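Local coordinates for protein putative laminarinase (Phanerochaete chrysosporium, PDB 2WNE) that probably hydrolyses the O-glycosidic bonds of beta-1,3-glucans such as laminarin, as a member of glycoside hydrolase family 16, at residues A[23-28]-A[250-255]; A[97-102]-A[255-260]; A[102-107]-A[114-119]; A[130-135]-A[163-168]. The protein carries 1 engineered substitution. All blocks are in the same frame, centred on the assembly; numbering follows the deposited sequence. Where two conformers were deposited one is given.

From the N terminus, the loop 23-28 opens interaction 1, and strand 98-105 opens interaction 2 and, from A102 on, interaction 3. Interaction 3 closes first, as the short hairpin 102-107/114-119. Interaction 4 follows it in series, closing a loop of 27 residues between 130-135 and 163-168. Both lie within the long excursions that end when 250-255 completes interaction 1 and 255-260 completes interaction 2. These two long-range closures cross along the chain and share G255, whereas A102 is common to interactions 2 and 3. Together they follow one sheet through strands 246-253, 98-105, 115-120, 129-133 and 165-168, and all four touch the same alpha-glucose, GLC.

Interaction 1: residues A[23-28]-A[250-255]. With BGC (beta-D-glucopyranose), chain B; BGC (beta-D-glucopyranose), chain C; GLC (alpha-D-glucopyranose), chain D.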
# COMPACT_ATOMS: atom_id res chain seq x y z
N ILE A 23 8.73 5.56 -13.99
CA ILE A 23 8.32 6.96 -13.97
C ILE A 23 9.14 7.71 -12.95
O ILE A 23 9.65 7.10 -11.99
CB ILE A 23 6.76 7.15 -13.71
CG1 ILE A 23 6.33 6.61 -12.33
CG2 ILE A 23 5.90 6.57 -14.91
CD1 ILE A 23 4.87 6.94 -11.93
N ALA A 24 9.30 9.01 -13.17
CA ALA A 24 9.80 9.90 -12.13
C ALA A 24 8.90 9.72 -10.91
O ALA A 24 7.68 9.71 -11.06
CB ALA A 24 9.76 11.36 -12.63
N ASP A 25 9.47 9.55 -9.71
CA ASP A 25 8.65 9.37 -8.51
C ASP A 25 7.77 10.60 -8.23
O ASP A 25 8.29 11.67 -7.94
CB ASP A 25 9.49 9.03 -7.27
CG ASP A 25 8.63 8.73 -6.05
OD1 ASP A 25 7.46 8.36 -6.22
OD2 ASP A 25 9.08 8.89 -4.91
N PRO A 26 6.43 10.45 -8.31
CA PRO A 26 5.55 11.59 -8.04
C PRO A 26 5.70 12.15 -6.61
O PRO A 26 5.40 13.31 -6.37
CB PRO A 26 4.15 11.00 -8.27
CG PRO A 26 4.38 9.83 -9.15
CD PRO A 26 5.63 9.25 -8.66
N THR A 27 6.21 11.34 -5.67
CA THR A 27 6.47 11.79 -4.32
C THR A 27 7.94 12.15 -4.08
O THR A 27 8.39 12.25 -2.92
CB THR A 27 5.98 10.77 -3.27
OG1 THR A 27 6.50 9.47 -3.55
CG2 THR A 27 4.44 10.74 -3.24
N HIS A 28 8.69 12.33 -5.17
CA HIS A 28 10.05 12.92 -5.11
C HIS A 28 11.09 12.18 -4.25
O HIS A 28 11.99 12.81 -3.67
CB HIS A 28 10.00 14.43 -4.80
CG HIS A 28 8.96 15.15 -5.60
ND1 HIS A 28 7.78 15.61 -5.05
CD2 HIS A 28 8.90 15.44 -6.92
CE1 HIS A 28 7.04 16.16 -6.00
NE2 HIS A 28 7.70 16.07 -7.14
N ASN A 250 4.14 -0.61 -4.63
CA ASN A 250 5.40 0.07 -4.93
C ASN A 250 6.28 0.16 -3.72
O ASN A 250 5.85 -0.15 -2.61
CB ASN A 250 5.15 1.50 -5.49
CG ASN A 250 4.57 2.45 -4.44
OD1 ASN A 250 3.36 2.40 -4.15
ND2 ASN A 250 5.43 3.30 -3.86
N LEU A 251 7.52 0.58 -3.95
CA LEU A 251 8.41 0.92 -2.86
C LEU A 251 9.22 2.13 -3.31
O LEU A 251 9.94 2.05 -4.32
CB LEU A 251 9.33 -0.26 -2.51
CG LEU A 251 10.57 0.01 -1.61
CD1 LEU A 251 10.19 0.50 -0.21
CD2 LEU A 251 11.50 -1.19 -1.50
N THR A 252 9.07 3.24 -2.57
CA THR A 252 9.97 4.37 -2.78
C THR A 252 10.81 4.58 -1.53
O THR A 252 10.67 3.82 -0.55
CB THR A 252 9.24 5.68 -3.30
OG1 THR A 252 10.22 6.67 -3.64
CG2 THR A 252 8.28 6.25 -2.28
N PHE A 253 11.69 5.57 -1.58
CA PHE A 253 12.58 5.90 -0.46
C PHE A 253 12.53 7.39 -0.23
O PHE A 253 12.44 8.13 -1.19
CB PHE A 253 14.03 5.54 -0.82
CG PHE A 253 14.25 4.08 -1.05
CD1 PHE A 253 14.11 3.54 -2.32
CD2 PHE A 253 14.61 3.26 0.01
CE1 PHE A 253 14.31 2.17 -2.53
CE2 PHE A 253 14.79 1.91 -0.18
CZ PHE A 253 14.65 1.37 -1.45
N CYS A 254 12.68 7.84 1.02
CA CYS A 254 12.73 9.28 1.36
C CYS A 254 11.57 10.05 0.72
O CYS A 254 10.42 9.65 0.84
CB CYS A 254 14.11 9.87 0.96
SG CYS A 254 15.49 8.86 1.55
N GLY A 255 11.88 11.15 0.03
CA GLY A 255 10.85 11.93 -0.63
C GLY A 255 9.91 12.67 0.30
O GLY A 255 10.22 12.89 1.46
C2 BGC B . 1.19 12.06 -5.33
C3 BGC B . 0.59 12.76 -6.56
C4 BGC B . 0.33 11.80 -7.73
C5 BGC B . -0.39 10.54 -7.24
C6 BGC B . -0.65 9.50 -8.34
C1 BGC B . 0.43 10.79 -5.00
O2 BGC B . 1.25 12.92 -4.21
O3 BGC B . 1.51 13.71 -7.05
O4 BGC B . -0.41 12.51 -8.71
O5 BGC B . 0.34 9.96 -6.16
O6 BGC B . 0.53 8.95 -8.88
C2 BGC C . 2.58 15.59 -6.05
C3 BGC C . 2.51 17.10 -5.75
C4 BGC C . 1.74 17.87 -6.84
C5 BGC C . 0.44 17.15 -7.21
C6 BGC C . -0.28 17.78 -8.41
C1 BGC C . 1.25 15.02 -6.53
O2 BGC C . 3.04 14.88 -4.91
O3 BGC C . 3.86 17.52 -5.60
O4 BGC C . 1.39 19.14 -6.35
O5 BGC C . 0.71 15.81 -7.56
O6 BGC C . -1.57 17.21 -8.52
C1 GLC D . -0.53 8.25 -1.26
C2 GLC D . -0.37 9.43 -2.25
C3 GLC D . 0.54 9.04 -3.41
C4 GLC D . 1.62 8.04 -2.98
C5 GLC D . 0.94 6.73 -2.56
C6 GLC D . 1.88 5.62 -2.09
O1 GLC D . -1.83 8.24 -0.72
O2 GLC D . -1.60 10.01 -2.67
O3 GLC D . 1.16 10.19 -3.90
O4 GLC D . 2.46 7.75 -4.08
O5 GLC D . -0.10 6.92 -1.61
O6 GLC D . 2.52 5.97 -0.86
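D25 and T252 meet through a single hydrogen bond that fastens the loop 23-28 to strand 250-253. T252 OG1 donates to D25 OD2 over 2.8 Å, descending from above the carboxylate plane, 62° out of it. From the opposite face of that plane T27 OG1 donates to the same oxygen at 3.0 Å, on its syn side, so one carboxylate oxygen serves two hydroxyls, and the backbone N of G29 binds it as well. The grip of several donors on one atom should hold the carboxylate in a fixed rotation. D25 reaches across because its CG is swung opposite the backbone N (chi1 -175°), while the methyl CG2 of T252 packs beside T27 OG1.

A type I beta turn from D25 to H28, closed by H28 N to D25 O at 2.9 Å, sets these groups in place. Its far end rests on G255, whose CA lies 3.4 Å from T27 O and equally far from H28 O in two CH...O contacts; a beta carbon on G255 would collide with T27 O. The outer side of the turn lines the sugar-binding cleft: P26 O accepts a hydrogen bond of 3.2 Å from O2 of the glucose in chain C, O3 of that glucose sits at the edge of the H28 ring, and T27 CG2 approaches O3 of GLC. H28 ND1 is bound to D256.

In the fold, the loop 23-28 bridges strands 18-20 and 31-33, D25 and T252 both touching V31 and Y33, while strand 246-253 runs between strands 69-76 and 98-105.

Interaction 2: residues A[97-102]-A[255-260]. With BGC (beta-D-glucopyranose), chain E; BGC (beta-D-glucopyranose), chain F; GLC (alpha-D-glucopyranose), chain D; BGC (beta-D-glucopyranose), chain G.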
# COMPACT_ATOMS: atom_id res chain seq x y z
N GLY A 97 14.25 4.76 5.76
CA GLY A 97 14.13 5.39 4.46
C GLY A 97 13.05 4.76 3.58
O GLY A 97 12.59 5.42 2.63
N THR A 98 12.63 3.52 3.88
CA THR A 98 11.63 2.84 3.03
C THR A 98 10.24 3.45 3.15
O THR A 98 9.79 3.87 4.25
CB THR A 98 11.49 1.31 3.30
OG1 THR A 98 11.02 1.11 4.63
CG2 THR A 98 12.81 0.57 3.06
N TRP A 99 9.55 3.50 2.01
CA TRP A 99 8.18 4.00 1.96
C TRP A 99 7.40 3.12 0.99
O TRP A 99 7.24 3.46 -0.18
CB TRP A 99 8.16 5.50 1.63
CG TRP A 99 6.81 6.15 1.46
CD1 TRP A 99 5.57 5.61 1.73
CD2 TRP A 99 6.57 7.48 0.98
NE1 TRP A 99 4.58 6.53 1.44
CE2 TRP A 99 5.16 7.68 0.97
CE3 TRP A 99 7.40 8.53 0.54
CZ2 TRP A 99 4.58 8.89 0.53
CZ3 TRP A 99 6.81 9.74 0.12
CH2 TRP A 99 5.42 9.90 0.11
N PRO A 100 6.92 1.95 1.48
CA PRO A 100 6.14 1.03 0.65
C PRO A 100 4.65 1.34 0.71
O PRO A 100 4.18 1.87 1.71
CB PRO A 100 6.39 -0.33 1.29
CG PRO A 100 6.67 -0.01 2.80
CD PRO A 100 7.09 1.45 2.87
N ALA A 101 3.92 0.99 -0.35
CA ALA A 101 2.47 1.10 -0.32
C ALA A 101 1.81 0.06 -1.21
O ALA A 101 2.39 -0.33 -2.23
CB ALA A 101 2.02 2.54 -0.76
N ALA A 102 0.63 -0.40 -0.77
CA ALA A 102 -0.36 -1.10 -1.60
C ALA A 102 -1.61 -0.20 -1.55
O ALA A 102 -2.13 0.09 -0.47
CB ALA A 102 -0.70 -2.46 -1.04
N GLY A 255 11.88 11.15 0.03
CA GLY A 255 10.85 11.93 -0.63
C GLY A 255 9.91 12.67 0.30
O GLY A 255 10.22 12.89 1.46
N ASP A 256 8.74 13.06 -0.21
CA ASP A 256 7.91 14.09 0.44
C ASP A 256 7.43 13.77 1.86
O ASP A 256 7.27 14.68 2.68
CB ASP A 256 6.78 14.52 -0.49
CG ASP A 256 7.30 15.21 -1.75
OD1 ASP A 256 8.48 15.66 -1.74
OD2 ASP A 256 6.56 15.31 -2.74
N TRP A 257 7.25 12.49 2.17
CA TRP A 257 6.89 12.08 3.52
C TRP A 257 8.09 11.46 4.29
O TRP A 257 8.61 12.08 5.24
CB TRP A 257 5.66 11.16 3.48
CG TRP A 257 5.15 10.68 4.82
CD1 TRP A 257 5.42 11.23 6.07
CD2 TRP A 257 4.24 9.60 5.06
NE1 TRP A 257 4.77 10.52 7.05
CE2 TRP A 257 4.03 9.52 6.46
CE3 TRP A 257 3.62 8.65 4.23
CZ2 TRP A 257 3.22 8.54 7.05
CZ3 TRP A 257 2.81 7.69 4.81
CH2 TRP A 257 2.61 7.64 6.21
N ALA A 258 8.53 10.27 3.88
CA ALA A 258 9.62 9.54 4.58
C ALA A 258 10.94 10.33 4.72
O ALA A 258 11.69 10.11 5.68
CB ALA A 258 9.88 8.19 3.89
N GLY A 259 11.21 11.23 3.77
CA GLY A 259 12.47 11.98 3.74
C GLY A 259 12.59 13.21 4.63
O GLY A 259 13.69 13.72 4.83
N GLN A 260 11.48 13.70 5.16
CA GLN A 260 11.50 14.83 6.11
C GLN A 260 12.39 14.47 7.28
O GLN A 260 12.22 13.40 7.87
CB GLN A 260 10.09 15.15 6.60
CG GLN A 260 9.09 15.52 5.48
CD GLN A 260 7.74 15.89 6.05
OE1 GLN A 260 7.66 16.28 7.22
NE2 GLN A 260 6.68 15.78 5.26
C2 BGC E . 1.71 11.04 1.62
C3 BGC E . 0.54 10.07 1.49
C4 BGC E . 0.06 9.49 2.82
C5 BGC E . -0.11 10.60 3.84
C6 BGC E . -0.42 10.03 5.23
C1 BGC E . 1.43 12.07 2.70
O2 BGC E . 1.90 11.70 0.39
O3 BGC E . 0.92 9.01 0.65
O4 BGC E . -1.15 8.78 2.64
O5 BGC E . 1.07 11.40 3.90
O6 BGC E . -0.62 11.10 6.13
C2 BGC F . 3.44 15.06 2.58
C3 BGC F . 2.43 14.15 3.29
C4 BGC F . 2.59 14.18 4.81
C5 BGC F . 2.81 15.59 5.37
C6 BGC F . 3.41 15.45 6.76
C1 BGC F . 3.55 16.45 3.21
O2 BGC F . 3.09 15.22 1.22
O3 BGC F . 2.64 12.83 2.85
O4 BGC F . 1.46 13.60 5.42
O5 BGC F . 3.70 16.38 4.61
O6 BGC F . 2.87 16.50 7.54
C1 GLC D . -0.53 8.25 -1.26
C2 GLC D . -0.37 9.43 -2.25
C3 GLC D . 0.54 9.04 -3.41
C4 GLC D . 1.62 8.04 -2.98
C5 GLC D . 0.94 6.73 -2.56
C6 GLC D . 1.88 5.62 -2.09
O1 GLC D . -1.83 8.24 -0.72
O2 GLC D . -1.60 10.01 -2.67
O3 GLC D . 1.16 10.19 -3.90
O4 GLC D . 2.46 7.75 -4.08
O5 GLC D . -0.10 6.92 -1.61
O6 GLC D . 2.52 5.97 -0.86
C2 BGC G . 5.06 18.14 0.59
C3 BGC G . 4.54 18.30 2.02
C4 BGC G . 5.38 19.35 2.75
C5 BGC G . 5.50 20.65 1.94
C6 BGC G . 6.52 21.61 2.54
C1 BGC G . 5.13 19.48 -0.16
O2 BGC G . 4.28 17.19 -0.10
O3 BGC G . 4.73 17.07 2.68
O4 BGC G . 4.83 19.58 4.03
O5 BGC G . 5.87 20.43 0.59
O6 BGC G . 7.84 21.13 2.42
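W99 and W257 form an offset edge-to-face pair, their planes at 85° and the five-membered ring of W99 5.3 Å from the six-membered ring of W257, centroid to centroid. W257 presents its edge, with CE3 lying 3.3 Å above the indole plane of W99 toward the rim. Over the same indole, W257 CB makes a CH-pi contact 3.8 Å from the centroid of the six-membered ring of W99. At the edge of W99 lie D256 N and O3 of the glucose in chain E. With CG opposite its backbone N (chi1 -178°), W257 turns one face to sugar, C4 of the glucose in chain F and O5 of that in chain E, so the pair forms part of the wall of a glucan-binding cleft.

W99 NE1 is hydrogen-bonded to E120, which helps to fix the indole. W99 CB meets A258 CB at 3.9 Å. Within 255-260, Q260 NE2 donates almost straight to D256 O (2.9 Å, 169°) and reaches O5 of the glucose in chain F through a weak bond.

Strand 98-105 carries W99 between strands 246-253 and 115-120, and the weakly bonded helix 255-258, directly after strand 246-253, leans W257 and A258 against V122.

Interaction 3: residues A[102-107]-A[114-119]. Engineered in segment 114-119: S115 (natural residue Glu). With GLC (alpha-D-glucopyranose), chain D; BGC (beta-D-glucopyranose), chain B.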
# COMPACT_ATOMS: atom_id res chain seq x y z
N ALA A 102 0.63 -0.40 -0.77
CA ALA A 102 -0.36 -1.10 -1.60
C ALA A 102 -1.61 -0.20 -1.55
O ALA A 102 -2.13 0.09 -0.47
CB ALA A 102 -0.70 -2.46 -1.04
N TRP A 103 -2.04 0.25 -2.72
CA TRP A 103 -3.03 1.31 -2.82
C TRP A 103 -3.83 1.31 -4.13
O TRP A 103 -3.56 0.52 -5.02
CB TRP A 103 -2.37 2.67 -2.55
CG TRP A 103 -1.24 3.10 -3.49
CD1 TRP A 103 -0.06 2.44 -3.72
CD2 TRP A 103 -1.19 4.30 -4.26
NE1 TRP A 103 0.72 3.15 -4.59
CE2 TRP A 103 0.06 4.31 -4.94
CE3 TRP A 103 -2.06 5.40 -4.42
CZ2 TRP A 103 0.45 5.36 -5.79
CZ3 TRP A 103 -1.65 6.48 -5.26
CH2 TRP A 103 -0.41 6.44 -5.93
N GLU A 104 -4.83 2.18 -4.22
CA GLU A 104 -5.62 2.31 -5.44
C GLU A 104 -5.73 3.78 -5.79
O GLU A 104 -5.82 4.60 -4.90
CB GLU A 104 -7.03 1.71 -5.29
CG GLU A 104 -7.04 0.20 -5.28
CD GLU A 104 -8.44 -0.39 -5.21
OE1 GLU A 104 -9.43 0.40 -5.25
OE2 GLU A 104 -8.54 -1.65 -5.10
N THR A 105 -5.72 4.10 -7.10
CA THR A 105 -5.84 5.48 -7.57
C THR A 105 -6.18 5.50 -9.06
O THR A 105 -6.10 4.47 -9.73
CB THR A 105 -4.50 6.30 -7.30
OG1 THR A 105 -4.74 7.70 -7.35
CG2 THR A 105 -3.42 5.94 -8.30
N ASP A 106 -6.56 6.68 -9.56
CA ASP A 106 -6.56 6.95 -10.99
C ASP A 106 -5.51 8.04 -11.19
O ASP A 106 -5.76 9.21 -10.87
CB ASP A 106 -7.95 7.44 -11.44
CG ASP A 106 -7.99 7.84 -12.92
OD1 ASP A 106 -6.93 7.98 -13.55
OD2 ASP A 106 -9.12 8.03 -13.45
N GLU A 107 -4.33 7.67 -11.69
CA GLU A 107 -3.21 8.62 -11.79
C GLU A 107 -3.54 9.77 -12.72
O GLU A 107 -3.05 10.88 -12.52
CB GLU A 107 -1.93 7.95 -12.26
CG GLU A 107 -1.32 7.00 -11.24
CD GLU A 107 -0.45 5.96 -11.91
OE1 GLU A 107 -1.00 5.16 -12.70
OE2 GLU A 107 0.78 5.96 -11.67
N GLY A 114 -9.65 10.18 -6.76
CA GLY A 114 -9.39 9.65 -5.41
C GLY A 114 -8.18 8.73 -5.30
O GLY A 114 -7.65 8.26 -6.30
N SER A 115 -7.73 8.51 -4.08
CA SER A 115 -6.76 7.47 -3.81
C SER A 115 -7.04 6.87 -2.41
O SER A 115 -7.43 7.58 -1.51
CB SER A 115 -5.30 7.95 -4.02
OG SER A 115 -4.83 8.88 -3.07
N VAL A 116 -6.95 5.54 -2.31
CA VAL A 116 -7.10 4.86 -1.05
C VAL A 116 -5.85 4.01 -0.79
O VAL A 116 -5.48 3.17 -1.62
CB VAL A 116 -8.42 4.00 -0.95
CG1 VAL A 116 -8.71 3.26 -2.24
CG2 VAL A 116 -8.37 3.03 0.22
N ASP A 117 -5.20 4.27 0.35
CA ASP A 117 -4.04 3.49 0.79
C ASP A 117 -4.51 2.39 1.73
O ASP A 117 -5.19 2.66 2.72
CB ASP A 117 -2.99 4.36 1.48
CG ASP A 117 -2.35 5.36 0.53
OD1 ASP A 117 -1.38 4.99 -0.16
OD2 ASP A 117 -2.81 6.51 0.50
N ILE A 118 -4.13 1.16 1.40
CA ILE A 118 -4.52 -0.04 2.16
C ILE A 118 -3.36 -0.43 3.09
O ILE A 118 -3.54 -0.74 4.26
CB ILE A 118 -4.93 -1.19 1.14
CG1 ILE A 118 -6.07 -0.68 0.24
CG2 ILE A 118 -5.34 -2.48 1.88
CD1 ILE A 118 -6.28 -1.41 -1.11
N ILE A 119 -2.15 -0.40 2.54
CA ILE A 119 -0.93 -0.59 3.28
C ILE A 119 -0.01 0.61 2.97
O ILE A 119 0.24 0.94 1.80
CB ILE A 119 -0.23 -1.92 2.88
CG1 ILE A 119 -1.22 -3.09 2.96
CG2 ILE A 119 1.09 -2.14 3.71
CD1 ILE A 119 -0.72 -4.41 2.28
C1 GLC D . -0.53 8.25 -1.26
C2 GLC D . -0.37 9.43 -2.25
C3 GLC D . 0.54 9.04 -3.41
C4 GLC D . 1.62 8.04 -2.98
C5 GLC D . 0.94 6.73 -2.56
C6 GLC D . 1.88 5.62 -2.09
O1 GLC D . -1.83 8.24 -0.72
O2 GLC D . -1.60 10.01 -2.67
O3 GLC D . 1.16 10.19 -3.90
O4 GLC D . 2.46 7.75 -4.08
O5 GLC D . -0.10 6.92 -1.61
O6 GLC D . 2.52 5.97 -0.86
C2 BGC B . 1.19 12.06 -5.33
C3 BGC B . 0.59 12.76 -6.56
C4 BGC B . 0.33 11.80 -7.73
C5 BGC B . -0.39 10.54 -7.24
C6 BGC B . -0.65 9.50 -8.34
C1 BGC B . 0.43 10.79 -5.00
O2 BGC B . 1.25 12.92 -4.21
O3 BGC B . 1.51 13.71 -7.05
O4 BGC B . -0.41 12.51 -8.71
O5 BGC B . 0.34 9.96 -6.16
O6 BGC B . 0.53 8.95 -8.88
O HOH W 1 -7.24 10.23 -8.63
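A classic beta bulge, in which I118 and I119 both face A102, interrupts the antiparallel hairpin of strands 98-105 and 115-120. A102 O accepts from I118 N at 2.9 Å and from I119 N at 3.0 Å, and A102 N returns a bond to I119 O. Beyond the bulge E104 and V116 exchange two backbone bonds. A side-chain bond runs from T105 OG1 to G114 O at 3.1 Å.

W103, T105, S115 and D117 share one face of the hairpin. In the natural sequence the run from 115 to 120 matches the family 16 signature Glu-X-Asp-X-X-Glu, whose bulge form is that of laminarinases; here the first glutamate, probably the nucleophile as in related enzymes, is replaced by the engineered S115. W103 turns a face to GLC, with C5 of the sugar 3.3 Å above the plane, over the centre of the ring. The W103 side chain runs alongside D117. A chi1 of 60° puts W103 CG between its backbone N and carbonyl carbon, which brings the indole under the sugar, while NE1 is held by N250. With an alanine at W103, the glucose would probably lose the floor on which its C5 rests and N250 its indole donor. On the other face A102, E104, V116 and I119 turn toward the second sheet of the sandwich, where A102 meets F87 and E104 OE2 binds H83.

Interaction 4: residues A[130-135]-A[163-168]; sequences MTLHTG and TGCGVQ. With BGC (beta-D-glucopyranose), chain E; GLC (alpha-D-glucopyranose), chain D.
Four backbone hydrogen bonds join M130 to V167 and L132 to C165 as antiparallel strands, their axes at 176°. M130 N binds V167 O at 2.9 Å and V167 N binds M130 O at 2.8 Å; L132 and C165 make a similar exchange. Between them T131 faces G166 as a non-hydrogen-bonded pair, with a CH...O contact from T131 CA to C165 O.

The apolar contact is L132 CB on C165 SG at 3.5 Å, a sulfur tied by disulfide to C155. Two methyl groups pack against backbone oxygens: T131 CG2 on T163 O, and CE of M130, bent at chi2 and chi3, on V167 O.

Aromatic and sugar contacts gather where the strand pair lines the sugar-binding cleft, H133 and T163 gripping the glucose in chain E. G164 CA lies over one face of the H133 ring in a CH-pi contact, 3.9 Å from the centroid, and O2 of GLC over the opposite face. H133 NE2 donates to O4 of the chain E glucose (2.8 Å, 164°), whose O6 donates to T163 O at 3.0 Å. A leucine replacing H133 lacks the flat ring and its N-H, and would probably leave that O4 without this donor and G164 CA without the face it rests on.

Strand 129-133 pairs on its other edge with strand 115-120, and M130 and L132 pack against strands 196-202 and 229-231, V167 against 229-231.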
# COMPACT_ATOMS: atom_id res chain seq x y z
N MET A 130 -4.16 3.61 6.93
CA MET A 130 -5.15 3.51 5.85
C MET A 130 -5.76 4.90 5.63
O MET A 130 -6.34 5.47 6.56
CB MET A 130 -6.21 2.44 6.19
CG MET A 130 -5.60 1.06 6.27
SD MET A 130 -6.02 0.01 7.68
CE MET A 130 -5.44 0.98 9.11
N THR A 131 -5.58 5.45 4.43
CA THR A 131 -5.81 6.87 4.15
C THR A 131 -6.47 7.09 2.79
O THR A 131 -6.13 6.43 1.80
CB THR A 131 -4.46 7.69 4.18
OG1 THR A 131 -3.67 7.25 5.29
CG2 THR A 131 -4.71 9.23 4.31
N LEU A 132 -7.43 8.02 2.77
CA LEU A 132 -8.02 8.50 1.51
C LEU A 132 -7.48 9.88 1.22
O LEU A 132 -7.27 10.68 2.14
CB LEU A 132 -9.55 8.61 1.58
CG LEU A 132 -10.43 7.48 2.12
CD1 LEU A 132 -11.91 7.85 1.86
CD2 LEU A 132 -10.06 6.15 1.48
N HIS A 133 -7.21 10.13 -0.07
CA HIS A 133 -6.94 11.48 -0.55
C HIS A 133 -7.97 11.82 -1.60
O HIS A 133 -8.17 11.05 -2.56
CB HIS A 133 -5.53 11.57 -1.15
CG HIS A 133 -4.44 11.28 -0.16
ND1 HIS A 133 -3.65 12.26 0.39
CD2 HIS A 133 -4.04 10.11 0.39
CE1 HIS A 133 -2.79 11.71 1.23
NE2 HIS A 133 -3.00 10.41 1.25
N THR A 134 -8.63 12.97 -1.43
CA THR A 134 -9.65 13.43 -2.39
C THR A 134 -9.49 14.93 -2.76
O THR A 134 -8.62 15.62 -2.21
CB THR A 134 -11.08 13.17 -1.84
OG1 THR A 134 -11.30 13.99 -0.69
CG2 THR A 134 -11.27 11.71 -1.43
N GLY A 135 -10.28 15.41 -3.73
CA GLY A 135 -10.57 16.85 -3.86
C GLY A 135 -11.53 17.34 -2.76
O GLY A 135 -11.76 16.64 -1.75
N THR A 163 -2.09 15.40 4.04
CA THR A 163 -2.14 14.22 4.90
C THR A 163 -3.24 13.20 4.47
O THR A 163 -3.11 12.00 4.76
CB THR A 163 -2.41 14.55 6.36
OG1 THR A 163 -3.74 15.08 6.46
CG2 THR A 163 -1.37 15.56 6.93
N GLY A 164 -4.29 13.68 3.81
CA GLY A 164 -5.50 12.87 3.59
C GLY A 164 -6.26 12.63 4.89
O GLY A 164 -5.87 13.14 5.95
N CYS A 165 -7.34 11.85 4.83
CA CYS A 165 -8.03 11.39 6.05
C CYS A 165 -7.60 9.94 6.35
O CYS A 165 -7.82 9.02 5.54
CB CYS A 165 -9.54 11.47 5.91
SG CYS A 165 -10.19 10.60 4.42
N GLY A 166 -7.00 9.74 7.51
CA GLY A 166 -6.35 8.48 7.79
C GLY A 166 -6.83 7.81 9.05
O GLY A 166 -7.39 8.45 9.93
N VAL A 167 -6.56 6.50 9.11
CA VAL A 167 -6.80 5.66 10.29
C VAL A 167 -5.53 4.84 10.58
O VAL A 167 -4.89 4.29 9.65
CB VAL A 167 -8.03 4.71 10.07
CG1 VAL A 167 -8.28 3.80 11.29
CG2 VAL A 167 -9.29 5.52 9.68
N GLN A 168 -5.18 4.78 11.86
CA GLN A 168 -4.08 3.94 12.33
C GLN A 168 -4.60 2.55 12.75
O GLN A 168 -5.57 2.45 13.51
CB GLN A 168 -3.36 4.64 13.50
CG GLN A 168 -2.74 6.04 13.18
CD GLN A 168 -1.41 5.93 12.43
OE1 GLN A 168 -1.30 6.38 11.28
NE2 GLN A 168 -0.41 5.30 13.06
C2 BGC E . 1.71 11.04 1.62
C3 BGC E . 0.54 10.07 1.49
C4 BGC E . 0.06 9.49 2.82
C5 BGC E . -0.11 10.60 3.84
C6 BGC E . -0.42 10.03 5.23
C1 BGC E . 1.43 12.07 2.70
O2 BGC E . 1.90 11.70 0.39
O3 BGC E . 0.92 9.01 0.65
O4 BGC E . -1.15 8.78 2.64
O5 BGC E . 1.07 11.40 3.90
O6 BGC E . -0.62 11.10 6.13
C1 GLC D . -0.53 8.25 -1.26
C2 GLC D . -0.37 9.43 -2.25
C3 GLC D . 0.54 9.04 -3.41
C4 GLC D . 1.62 8.04 -2.98
C5 GLC D . 0.94 6.73 -2.56
C6 GLC D . 1.88 5.62 -2.09
O1 GLC D . -1.83 8.24 -0.72
O2 GLC D . -1.60 10.01 -2.67
O3 GLC D . 1.16 10.19 -3.90
O4 GLC D . 2.46 7.75 -4.08
O5 GLC D . -0.10 6.92 -1.61
O6 GLC D . 2.52 5.97 -0.86